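Local coordinates for protein putative Phosphoglycerate mutase (Plasmodium falciparum, PDB 3EOZ) that probably acts as a serine/threonine phosphatase, or possibly a phosphoglycerate mutase, through this histidine phosphatase domain of a longer membrane protein, at residues 73-77 against 78-82; 97-100 against 101-104; 132-135 against 136-140; 162-166 against 167-171; 201-205 against 206-210. All coordinates share one frame; numbering follows the deposited sequence.

Contact 1. Residues 73-77 against 78-82; sequences YHSDM and IRAKE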
# COMPACT_ATOMS: atom_id res chain seq x y z
N TYR B 73 -3.61 17.24 22.04
CA TYR B 73 -2.31 16.78 22.57
C TYR B 73 -1.18 17.04 21.60
O TYR B 73 -1.40 17.09 20.39
CB TYR B 73 -2.36 15.29 22.85
CG TYR B 73 -3.33 14.90 23.92
CD1 TYR B 73 -4.59 14.41 23.61
CD2 TYR B 73 -2.98 15.02 25.25
CE1 TYR B 73 -5.48 14.03 24.60
CE2 TYR B 73 -3.87 14.64 26.25
CZ TYR B 73 -5.12 14.15 25.91
OH TYR B 73 -5.98 13.78 26.91
N HIS B 74 0.03 17.22 22.11
CA HIS B 74 1.17 17.44 21.24
C HIS B 74 2.48 17.13 21.93
O HIS B 74 2.53 16.93 23.13
CB HIS B 74 1.18 18.88 20.73
CG HIS B 74 1.32 19.90 21.82
ND1 HIS B 74 2.55 20.27 22.34
CD2 HIS B 74 0.39 20.61 22.50
CE1 HIS B 74 2.36 21.15 23.30
NE2 HIS B 74 1.06 21.38 23.41
N SER B 75 3.55 17.08 21.15
CA SER B 75 4.88 16.79 21.69
C SER B 75 5.57 18.08 22.19
O SER B 75 4.99 19.16 22.12
CB SER B 75 5.74 16.16 20.59
OG SER B 75 6.17 17.15 19.68
N ASP B 76 6.80 17.95 22.67
CA ASP B 76 7.63 19.09 23.04
C ASP B 76 8.10 19.90 21.84
O ASP B 76 8.51 21.04 22.02
CB ASP B 76 8.89 18.63 23.77
CG ASP B 76 8.61 18.09 25.15
OD1 ASP B 76 7.49 18.32 25.65
OD2 ASP B 76 9.51 17.45 25.73
N MSE B 77 8.06 19.33 20.64
CA MSE B 77 8.65 19.97 19.46
C MSE B 77 7.93 21.25 19.11
O MSE B 77 6.69 21.30 19.14
CB MSE B 77 8.61 19.07 18.23
CG MSE B 77 9.73 18.07 18.13
SE MSE B 77 9.84 16.89 19.65
CE MSE B 77 11.62 17.40 20.28
N ILE B 78 8.73 22.25 18.72
CA ILE B 78 8.22 23.59 18.46
C ILE B 78 7.13 23.55 17.41
O ILE B 78 6.05 24.09 17.63
CB ILE B 78 9.35 24.57 18.03
CG1 ILE B 78 10.48 24.54 19.08
CG2 ILE B 78 8.80 25.98 17.83
CD1 ILE B 78 11.20 25.87 19.32
N ARG B 79 7.42 22.93 16.27
CA ARG B 79 6.42 22.74 15.18
C ARG B 79 5.14 22.02 15.60
O ARG B 79 4.05 22.32 15.09
CB ARG B 79 7.03 22.00 13.99
CG ARG B 79 8.10 21.07 14.38
CD ARG B 79 8.42 20.02 13.35
NE ARG B 79 9.46 19.19 13.92
CZ ARG B 79 9.88 18.04 13.43
NH1 ARG B 79 9.36 17.54 12.32
NH2 ARG B 79 10.84 17.38 14.07
N ALA B 80 5.28 21.05 16.52
CA ALA B 80 4.12 20.38 17.11
C ALA B 80 3.28 21.40 17.85
O ALA B 80 2.11 21.59 17.53
CB ALA B 80 4.56 19.25 18.04
N LYS B 81 3.91 22.08 18.82
CA LYS B 81 3.31 23.22 19.54
C LYS B 81 2.69 24.25 18.60
O LYS B 81 1.55 24.69 18.79
CB LYS B 81 4.37 23.88 20.43
CG LYS B 81 4.53 23.16 21.78
CD LYS B 81 5.91 23.30 22.42
CE LYS B 81 5.94 22.52 23.74
NZ LYS B 81 7.31 22.29 24.30
N GLU B 82 3.44 24.61 17.57
CA GLU B 82 2.99 25.55 16.57
C GLU B 82 1.68 25.08 15.91
O GLU B 82 0.68 25.82 15.90
CB GLU B 82 4.08 25.74 15.51
CG GLU B 82 4.32 27.17 15.10
CD GLU B 82 5.71 27.40 14.51
OE1 GLU B 82 6.70 26.78 14.98
OE2 GLU B 82 5.82 28.23 13.58
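K81, in the first turn of helix 78-88, reaches back over H74 to the loop that follows strand 68-74. Its CB lies 3.7 Å from M77 O. K81 CG comes within 3.3 Å of H74 CE1 as the two side chains cross at about a right angle, and K81 CA sits over one imidazole face, near the rim. Beyond CG the lysine runs extended; CD and CE slide past the D76 carbonyl, K81 CE being 3.4 Å from D76 O. K81 NZ, at the end of the extended chain, meets that same oxygen, a hydrogen bond of 2.9 Å between K81 NZ and D76 O that arrives from the side of the carbonyl (C=O...N 113°). D76 OD1 is 4.2 Å from K81 NZ, too far for a salt bridge. The first torsion of H74 (chi1 63°) sets CG between N and C of its own backbone and so puts the ring under K81; H74 ND1, donating in the ring plane to S75 O at 2.7 Å, fixes its rotation. S75 OG accepts from M77 N at 3.0 Å, an ST turn that leads into the helix. M77, a selenomethionine at the N-cap position, receives K81 N on its O, and its CB packs against A80 CB. R79 leaves on another side, where it pairs with E104 and a bound phosphate ion, consistent with the anion pocket of this superfamily. The lysine ammonium thus rests on a main-chain carbonyl with the D76 carboxylate close by, which would probably stabilise its positive charge.

Contact 2. Residues 97-100 against 101-104; sequences INDP and NLNE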
# COMPACT_ATOMS: atom_id res chain seq x y z
N ILE B 97 -2.55 20.14 25.71
CA ILE B 97 -1.74 19.38 26.66
C ILE B 97 -0.49 18.83 26.01
O ILE B 97 -0.56 18.19 24.96
CB ILE B 97 -2.52 18.24 27.34
CG1 ILE B 97 -3.42 18.79 28.44
CG2 ILE B 97 -1.56 17.23 27.99
CD1 ILE B 97 -4.48 19.73 27.95
N ASN B 98 0.65 19.07 26.66
CA ASN B 98 1.96 18.61 26.22
C ASN B 98 2.22 17.20 26.72
O ASN B 98 2.09 16.95 27.92
CB ASN B 98 3.04 19.56 26.76
CG ASN B 98 4.45 19.23 26.25
OD1 ASN B 98 4.89 18.08 26.28
ND2 ASN B 98 5.17 20.25 25.79
N ASP B 99 2.60 16.30 25.82
CA ASP B 99 2.92 14.92 26.17
C ASP B 99 4.28 14.60 25.58
O ASP B 99 4.39 14.35 24.39
CB ASP B 99 1.87 13.94 25.64
CG ASP B 99 2.12 12.49 26.07
OD1 ASP B 99 3.19 12.23 26.66
OD2 ASP B 99 1.25 11.62 25.82
N PRO B 100 5.34 14.64 26.41
CA PRO B 100 6.67 14.28 25.92
C PRO B 100 6.77 12.86 25.34
O PRO B 100 7.70 12.59 24.58
CB PRO B 100 7.57 14.42 27.17
CG PRO B 100 6.68 14.56 28.30
CD PRO B 100 5.37 15.08 27.81
N ASN B 101 5.84 11.97 25.69
CA ASN B 101 5.75 10.64 25.07
C ASN B 101 5.44 10.65 23.56
O ASN B 101 5.75 9.68 22.87
CB ASN B 101 4.74 9.76 25.82
CG ASN B 101 5.26 9.28 27.17
OD1 ASN B 101 6.47 9.19 27.38
ND2 ASN B 101 4.35 8.91 28.06
N LEU B 102 4.84 11.75 23.06
CA LEU B 102 4.63 11.99 21.63
C LEU B 102 5.87 12.48 20.88
O LEU B 102 5.81 12.69 19.67
CB LEU B 102 3.49 13.01 21.42
CG LEU B 102 2.05 12.59 21.70
CD1 LEU B 102 1.15 13.78 21.58
CD2 LEU B 102 1.57 11.46 20.76
N ASN B 103 6.98 12.69 21.58
CA ASN B 103 8.23 13.13 20.94
C ASN B 103 8.71 12.16 19.88
O ASN B 103 8.80 10.96 20.13
CB ASN B 103 9.35 13.28 21.96
CG ASN B 103 9.20 14.53 22.81
OD1 ASN B 103 8.21 15.26 22.74
ND2 ASN B 103 10.21 14.79 23.63
N GLU B 104 9.07 12.70 18.72
CA GLU B 104 9.64 11.94 17.61
C GLU B 104 10.92 11.22 17.96
O GLU B 104 11.24 10.19 17.37
CB GLU B 104 9.99 12.90 16.48
CG GLU B 104 11.17 13.82 16.84
CD GLU B 104 11.18 15.10 16.07
OE1 GLU B 104 10.08 15.66 15.85
OE2 GLU B 104 12.29 15.55 15.70
O HOH W 1 1.68 9.14 27.15
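D99 OD1 accepts the backbone N-H of N101 at 2.8 Å, the shortest direct polar bond between residues 97-100 and 101-104. The hydrogen bond is bent, with an N-H...O angle of 139°, and N101 N stands well above the carboxylate plane rather than within it. The extended first torsion of D99 (chi1 -176°) swings the carboxylate forward along the chain, so that OD1 also lies against the CB of N101. The other carboxylate oxygen is gripped twice: Y138 of helix 114-139 bonds it through its hydroxyl, and a water donates a hydrogen bond of 2.8 Å to D99 OD2. The same water accepts from N101 ND2, closing a bridge between carboxylate and amide whose planes are turned 61° apart. N101 also packs against K133 and A134 of that helix. On the main chain, L102 N donates to D99 O at 3.0 Å and N103 N to P100 O at 3.1 Å. L102 CD1 rests 4.1 Å from D99 CB and also touches Y73; its other methyl, CD2, packs on Y138. N103 folds back, bringing its CG to 3.0 Å from P100 O, a contact and not a bond. Its amide oxygen instead accepts D76 N in the loop leading to helix 78-88. Strand 95-98 therefore ends in an Asx turn formed by D99, overlapping a short 3-10 turn, where the chain leaves the edge strand of the parallel part of the sheet.

Contact 3. Residues 132-135 against 136-140; sequences NKAY and ETYFY. With PO4 (phosphate ion), chain D.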
# COMPACT_ATOMS: atom_id res chain seq x y z
N ASN B 132 5.32 3.32 23.30
CA ASN B 132 4.37 2.33 23.77
C ASN B 132 3.37 2.90 24.78
O ASN B 132 2.19 2.57 24.73
CB ASN B 132 5.04 1.13 24.42
CG ASN B 132 4.05 0.03 24.76
OD1 ASN B 132 3.65 -0.74 23.89
ND2 ASN B 132 3.63 -0.03 26.02
N LYS B 133 3.87 3.72 25.69
CA LYS B 133 3.07 4.41 26.67
C LYS B 133 2.07 5.36 25.99
O LYS B 133 0.92 5.40 26.38
CB LYS B 133 3.98 5.16 27.65
CG LYS B 133 3.23 5.90 28.78
CD LYS B 133 2.24 5.00 29.51
CE LYS B 133 1.62 5.67 30.75
NZ LYS B 133 0.61 6.70 30.41
N ALA B 134 2.52 6.11 24.98
CA ALA B 134 1.62 6.98 24.24
C ALA B 134 0.56 6.18 23.48
O ALA B 134 -0.61 6.56 23.44
CB ALA B 134 2.40 7.85 23.26
N TYR B 135 0.99 5.07 22.88
CA TYR B 135 0.08 4.23 22.11
C TYR B 135 -1.07 3.77 22.99
O TYR B 135 -2.22 3.85 22.61
CB TYR B 135 0.81 3.01 21.53
CG TYR B 135 -0.11 2.10 20.76
CD1 TYR B 135 -0.64 2.49 19.54
CD2 TYR B 135 -0.49 0.86 21.28
CE1 TYR B 135 -1.51 1.66 18.84
CE2 TYR B 135 -1.36 0.02 20.59
CZ TYR B 135 -1.87 0.43 19.37
OH TYR B 135 -2.73 -0.38 18.68
N GLU B 136 -0.75 3.29 24.19
CA GLU B 136 -1.78 2.88 25.15
C GLU B 136 -2.62 4.05 25.66
O GLU B 136 -3.82 3.88 25.87
CB GLU B 136 -1.13 2.19 26.33
CG GLU B 136 -0.42 0.91 25.92
CD GLU B 136 0.13 0.14 27.09
OE1 GLU B 136 0.18 0.68 28.22
OE2 GLU B 136 0.52 -1.04 26.88
N THR B 137 -2.00 5.20 25.87
CA THR B 137 -2.73 6.35 26.32
C THR B 137 -3.82 6.67 25.30
O THR B 137 -4.99 6.76 25.66
CB THR B 137 -1.85 7.57 26.47
OG1 THR B 137 -0.87 7.33 27.49
CG2 THR B 137 -2.71 8.84 26.81
N TYR B 138 -3.44 6.78 24.03
CA TYR B 138 -4.35 7.31 23.04
C TYR B 138 -5.18 6.23 22.38
O TYR B 138 -6.27 6.52 21.87
CB TYR B 138 -3.56 8.16 22.03
CG TYR B 138 -2.83 9.30 22.73
CD1 TYR B 138 -3.52 10.38 23.26
CD2 TYR B 138 -1.45 9.26 22.88
CE1 TYR B 138 -2.86 11.43 23.92
CE2 TYR B 138 -0.77 10.29 23.53
CZ TYR B 138 -1.49 11.38 24.05
OH TYR B 138 -0.82 12.40 24.70
N PHE B 139 -4.72 4.98 22.42
CA PHE B 139 -5.51 3.89 21.81
C PHE B 139 -6.25 2.98 22.79
O PHE B 139 -7.29 2.46 22.43
CB PHE B 139 -4.67 3.07 20.83
CG PHE B 139 -4.38 3.78 19.56
CD1 PHE B 139 -5.08 3.46 18.40
CD2 PHE B 139 -3.43 4.77 19.51
CE1 PHE B 139 -4.83 4.14 17.20
CE2 PHE B 139 -3.16 5.44 18.32
CZ PHE B 139 -3.86 5.13 17.16
N TYR B 140 -5.75 2.79 24.00
CA TYR B 140 -6.46 1.94 24.96
C TYR B 140 -7.27 2.72 26.01
O TYR B 140 -8.34 2.30 26.39
CB TYR B 140 -5.49 1.03 25.71
CG TYR B 140 -4.75 -0.01 24.89
CD1 TYR B 140 -5.12 -0.32 23.57
CD2 TYR B 140 -3.70 -0.72 25.46
CE1 TYR B 140 -4.43 -1.28 22.84
CE2 TYR B 140 -3.01 -1.68 24.75
CZ TYR B 140 -3.38 -1.97 23.45
OH TYR B 140 -2.67 -2.92 22.76
P PO4 D . -2.00 -4.02 19.80
O1 PO4 D . -2.30 -5.41 19.27
O2 PO4 D . -3.12 -3.07 19.39
O3 PO4 D . -1.93 -4.09 21.30
O4 PO4 D . -0.64 -3.60 19.29
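Y135 and F139, one helical turn apart, carry the aromatic part of this contact at the end of helix 114-139. Their rings form an offset stack, with centroids 4.8 Å apart and planes only 20° from parallel, and F139 CB adds a CH-pi contact over the Y135 face. Y140 comes in from another direction: the edge of Y135 points at the face of Y140 in an offset edge-to-face pair, centroids 5.6 Å apart and planes at 69°. With CG anti to N (chi1 179°), Y135 leans its ring forward, toward the C-terminal end of the helix, where F139 and Y140 meet it. Apart from this cluster, A134 CB touches the Y138 ring at CE2, 4.0 Å away. Hydrogen bonds make up the second group. Beside the helical bonds, T137 OG1 donates to K133 O at 2.9 Å, while T137 N reaches that oxygen from the opposite face of its carbonyl plane; K133 NZ folds over to give T137 OG1 a weak bond of 3.3 Å. N132 ND2 and E136 OE2 make another weak bond, 3.4 Å long, and N132 OD1 has its stronger partner in R165 of helix 156-166. The third group involves a phosphate ion, probably from the crystallisation liquor: Y135 OH donates to its O2 at 2.8 Å, the oxygen lying in the plane of the ring. The helix end thus presents one greasy, stacked flank and one polar flank, and the phenol of Y135 links the stacked rings to an anion site.

Contact 4. Residues 162-166 against 167-171; sequences FLCRA and LQIPL. With PO4 (phosphate ion), chain D.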
# COMPACT_ATOMS: atom_id res chain seq x y z
N PHE B 162 1.87 4.23 15.41
CA PHE B 162 0.48 4.01 15.81
C PHE B 162 -0.31 3.19 14.82
O PHE B 162 -0.99 2.23 15.19
CB PHE B 162 -0.26 5.35 16.03
CG PHE B 162 0.18 6.13 17.27
CD1 PHE B 162 0.98 5.55 18.26
CD2 PHE B 162 -0.22 7.44 17.44
CE1 PHE B 162 1.36 6.27 19.38
CE2 PHE B 162 0.15 8.17 18.57
CZ PHE B 162 0.94 7.58 19.54
N LEU B 163 -0.25 3.56 13.55
CA LEU B 163 -1.13 2.95 12.55
C LEU B 163 -0.62 1.59 12.12
O LEU B 163 -1.42 0.67 11.92
CB LEU B 163 -1.33 3.88 11.36
CG LEU B 163 -2.16 5.14 11.65
CD1 LEU B 163 -2.27 6.01 10.41
CD2 LEU B 163 -3.53 4.78 12.14
N CYS B 164 0.69 1.44 11.97
CA CYS B 164 1.24 0.11 11.69
C CYS B 164 0.77 -0.87 12.76
O CYS B 164 0.35 -2.01 12.47
CB CYS B 164 2.78 0.11 11.60
SG CYS B 164 3.42 0.81 10.06
N ARG B 165 0.84 -0.41 14.00
CA ARG B 165 0.47 -1.23 15.14
C ARG B 165 -1.06 -1.42 15.25
O ARG B 165 -1.54 -2.55 15.30
CB ARG B 165 1.07 -0.63 16.40
CG ARG B 165 0.75 -1.40 17.62
CD ARG B 165 1.58 -0.97 18.82
NE ARG B 165 1.11 -1.72 20.00
CZ ARG B 165 1.59 -1.58 21.22
NH1 ARG B 165 2.56 -0.70 21.47
NH2 ARG B 165 1.08 -2.29 22.21
N ALA B 166 -1.83 -0.34 15.21
CA ALA B 166 -3.29 -0.45 15.38
C ALA B 166 -3.95 -1.23 14.25
O ALA B 166 -4.91 -1.98 14.47
CB ALA B 166 -3.95 0.97 15.52
N LEU B 167 -3.47 -1.02 13.02
CA LEU B 167 -4.12 -1.63 11.86
C LEU B 167 -3.40 -2.91 11.42
O LEU B 167 -3.83 -3.55 10.46
CB LEU B 167 -4.23 -0.63 10.72
CG LEU B 167 -4.93 0.67 11.11
CD1 LEU B 167 -4.88 1.61 9.96
CD2 LEU B 167 -6.38 0.41 11.56
N GLN B 168 -2.36 -3.29 12.14
CA GLN B 168 -1.58 -4.50 11.80
C GLN B 168 -1.15 -4.47 10.36
O GLN B 168 -1.41 -5.41 9.62
CB GLN B 168 -2.41 -5.76 12.04
CG GLN B 168 -3.06 -5.86 13.41
CD GLN B 168 -4.04 -7.02 13.46
OE1 GLN B 168 -3.63 -8.19 13.50
NE2 GLN B 168 -5.34 -6.71 13.42
N ILE B 169 -0.54 -3.38 9.95
CA ILE B 169 -0.18 -3.19 8.56
C ILE B 169 0.96 -4.12 8.19
O ILE B 169 1.93 -4.23 8.93
CB ILE B 169 0.32 -1.76 8.30
CG1 ILE B 169 -0.85 -0.74 8.51
CG2 ILE B 169 0.97 -1.69 6.91
CD1 ILE B 169 -0.45 0.75 8.37
N PRO B 170 0.84 -4.80 7.05
CA PRO B 170 1.89 -5.76 6.74
C PRO B 170 3.23 -5.09 6.46
O PRO B 170 3.30 -3.95 5.98
CB PRO B 170 1.39 -6.47 5.49
CG PRO B 170 0.08 -5.77 5.10
CD PRO B 170 -0.34 -4.89 6.17
N LEU B 171 4.29 -5.81 6.78
CA LEU B 171 5.61 -5.30 6.57
C LEU B 171 5.79 -4.87 5.11
O LEU B 171 6.42 -3.85 4.83
CB LEU B 171 6.62 -6.36 7.03
CG LEU B 171 8.09 -6.08 6.76
CD1 LEU B 171 9.01 -6.78 7.78
CD2 LEU B 171 8.39 -6.53 5.33
P PO4 D . -2.00 -4.02 19.80
O1 PO4 D . -2.30 -5.41 19.27
O2 PO4 D . -3.12 -3.07 19.39
O3 PO4 D . -1.93 -4.09 21.30
O4 PO4 D . -0.64 -3.60 19.29
O HOH W 2 2.31 -3.96 11.79
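Helix 156-166 ends in a Schellman motif, in which Q168 takes positive phi (52°) and the backbone bonds back into the last turn. I169 N donates to C164 O at 3.0 Å, in the carbonyl plane and on a lone pair, while Q168 N makes a weak, longer bond to R165 O. One residue earlier the chain is still helical in its bonding, L167 N donating to L163 O at 2.9 Å. A water lies within hydrogen-bonding distance of both C164 O and I169 O, though it has more acceptors around it than protons to give. Among the side chains, L163 and L167 lie side by side and point the same way, with L163 CD2 4.1 Å from L167 CD1. I169 turns back toward the helix and lays its CD1 3.7 Å from L163 O; the same methyl is 4.2 Å from C164 SG. These apolar contacts lie at the helix end, just before helix 171-176 starts. The motif also faces a neighbour: Q168 OE1 bonds R28 of the second subunit, and L167 O bonds H205 of that chain. R165 turns the other way, extended from CG to NE, its NH1 held by Y161 OH, and presents the edge of its guanidinium to a phosphate ion. There R165 NE donates to O4 of the phosphate at 2.7 Å, nearly straight at 166°.

Contact 5. Residues 201-205 against 206-210; sequences GSVSH and LPFES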
# COMPACT_ATOMS: atom_id res chain seq x y z
N GLY B 201 -6.85 13.94 3.06
CA GLY B 201 -5.55 14.31 2.55
C GLY B 201 -5.68 15.07 1.26
O GLY B 201 -6.75 15.60 0.92
N SER B 202 -4.57 15.14 0.55
CA SER B 202 -4.57 15.63 -0.79
C SER B 202 -3.43 14.96 -1.55
O SER B 202 -2.37 14.65 -0.98
CB SER B 202 -4.42 17.15 -0.81
OG SER B 202 -3.09 17.55 -0.54
N VAL B 203 -3.70 14.72 -2.82
CA VAL B 203 -2.75 14.14 -3.75
C VAL B 203 -2.69 15.06 -4.97
O VAL B 203 -3.75 15.49 -5.49
CB VAL B 203 -3.18 12.71 -4.16
CG1 VAL B 203 -4.53 12.72 -4.88
CG2 VAL B 203 -2.11 12.05 -4.99
N SER B 204 -1.48 15.42 -5.39
CA SER B 204 -1.30 16.38 -6.48
C SER B 204 -2.18 17.65 -6.26
O SER B 204 -2.87 18.09 -7.18
CB SER B 204 -1.62 15.69 -7.82
OG SER B 204 -1.91 16.63 -8.86
N HIS B 205 -2.15 18.17 -5.03
CA HIS B 205 -2.93 19.35 -4.59
C HIS B 205 -4.46 19.23 -4.56
O HIS B 205 -5.16 20.22 -4.34
CB HIS B 205 -2.57 20.56 -5.45
CG HIS B 205 -1.12 20.88 -5.43
ND1 HIS B 205 -0.54 21.60 -4.41
CD2 HIS B 205 -0.14 20.61 -6.32
CE1 HIS B 205 0.75 21.74 -4.66
NE2 HIS B 205 1.02 21.15 -5.81
N LEU B 206 -4.98 18.03 -4.76
CA LEU B 206 -6.41 17.82 -4.79
C LEU B 206 -6.88 17.17 -3.49
O LEU B 206 -6.48 16.04 -3.20
CB LEU B 206 -6.78 16.94 -6.00
CG LEU B 206 -8.29 16.65 -6.13
CD1 LEU B 206 -9.08 17.91 -6.46
CD2 LEU B 206 -8.55 15.55 -7.16
N PRO B 207 -7.72 17.87 -2.71
CA PRO B 207 -8.20 17.29 -1.46
C PRO B 207 -9.06 16.08 -1.71
O PRO B 207 -9.74 16.01 -2.71
CB PRO B 207 -9.07 18.40 -0.85
CG PRO B 207 -8.62 19.66 -1.51
CD PRO B 207 -8.19 19.26 -2.88
N PHE B 208 -9.01 15.12 -0.80
CA PHE B 208 -9.90 13.98 -0.88
C PHE B 208 -10.27 13.56 0.52
O PHE B 208 -9.54 13.83 1.47
CB PHE B 208 -9.23 12.81 -1.61
CG PHE B 208 -8.02 12.25 -0.90
CD1 PHE B 208 -8.16 11.32 0.11
CD2 PHE B 208 -6.75 12.67 -1.24
CE1 PHE B 208 -7.04 10.82 0.78
CE2 PHE B 208 -5.63 12.18 -0.60
CZ PHE B 208 -5.78 11.25 0.42
N GLU B 209 -11.39 12.88 0.63
CA GLU B 209 -11.79 12.26 1.86
C GLU B 209 -12.14 10.82 1.55
O GLU B 209 -12.73 10.53 0.53
CB GLU B 209 -13.00 12.99 2.39
CG GLU B 209 -13.60 12.36 3.64
CD GLU B 209 -14.87 13.07 4.06
OE1 GLU B 209 -15.12 14.18 3.51
OE2 GLU B 209 -15.62 12.52 4.90
N SER B 210 -11.78 9.90 2.44
CA SER B 210 -12.03 8.48 2.19
C SER B 210 -12.49 7.74 3.44
O SER B 210 -11.97 7.97 4.52
CB SER B 210 -10.76 7.81 1.65
OG SER B 210 -11.10 6.60 1.04
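Residues 201-210 form the tip of the beta hairpin that joins strands 196-203 and 206-213, the latter one of the two outermost strands of the sheet within this chain. A type I' turn from V203 to L206 closes it, with S204 and H205 both at positive phi. Two hydrogen-bonded antiparallel pairs follow one another down the hairpin. In the first, L206 N donates to V203 O at 2.9 Å and V203 N to L206 O at 3.1 Å; in the second, F208 N donates to G201 O at 2.9 Å and G201 N returns a bond to F208 O. Between them S202 faces P207 as a non-hydrogen-bonded pair, where P207 has no N-H to offer in any case. The strands come close here, with CA-H...O contacts from S202 CA to L206 O and from P207 CA to G201 O. V203, L206 and F208 lie on one face of the sheet. Beyond the hairpin, E209 and S210 pair with a strand of the second subunit, so the sheet runs on across that interface, while H205 packs on F172 of the third subunit. F208 (chi1 64°) folds its ring back over the neighbouring strand, making a CH-pi contact from G201 CA, 4.0 Å from the F208 ring centroid. F208 CE2 comes 3.3 Å from S202 N.

In the fold
From the N terminus the five contacts come in series; each is local, closing only a turn, cap or helical segment, and none nests in or crosses another. Contact 1 leads from strand 68-74 into helix 78-88, and contact 2 follows the neighbouring strand 95-98; they meet through the R79-E104 salt bridge. Contact 3, at the end of helix 114-139, joins contact 2 through D99 and Y138. Contact 4 ends helix 156-166 and shares the phosphate with contact 3. Contact 5 touches none of the others, its nearest atoms about 11 Å from contact 4, and joins the last two antiparallel strands of the sheet; both contacts 4 and 5 face the second subunit.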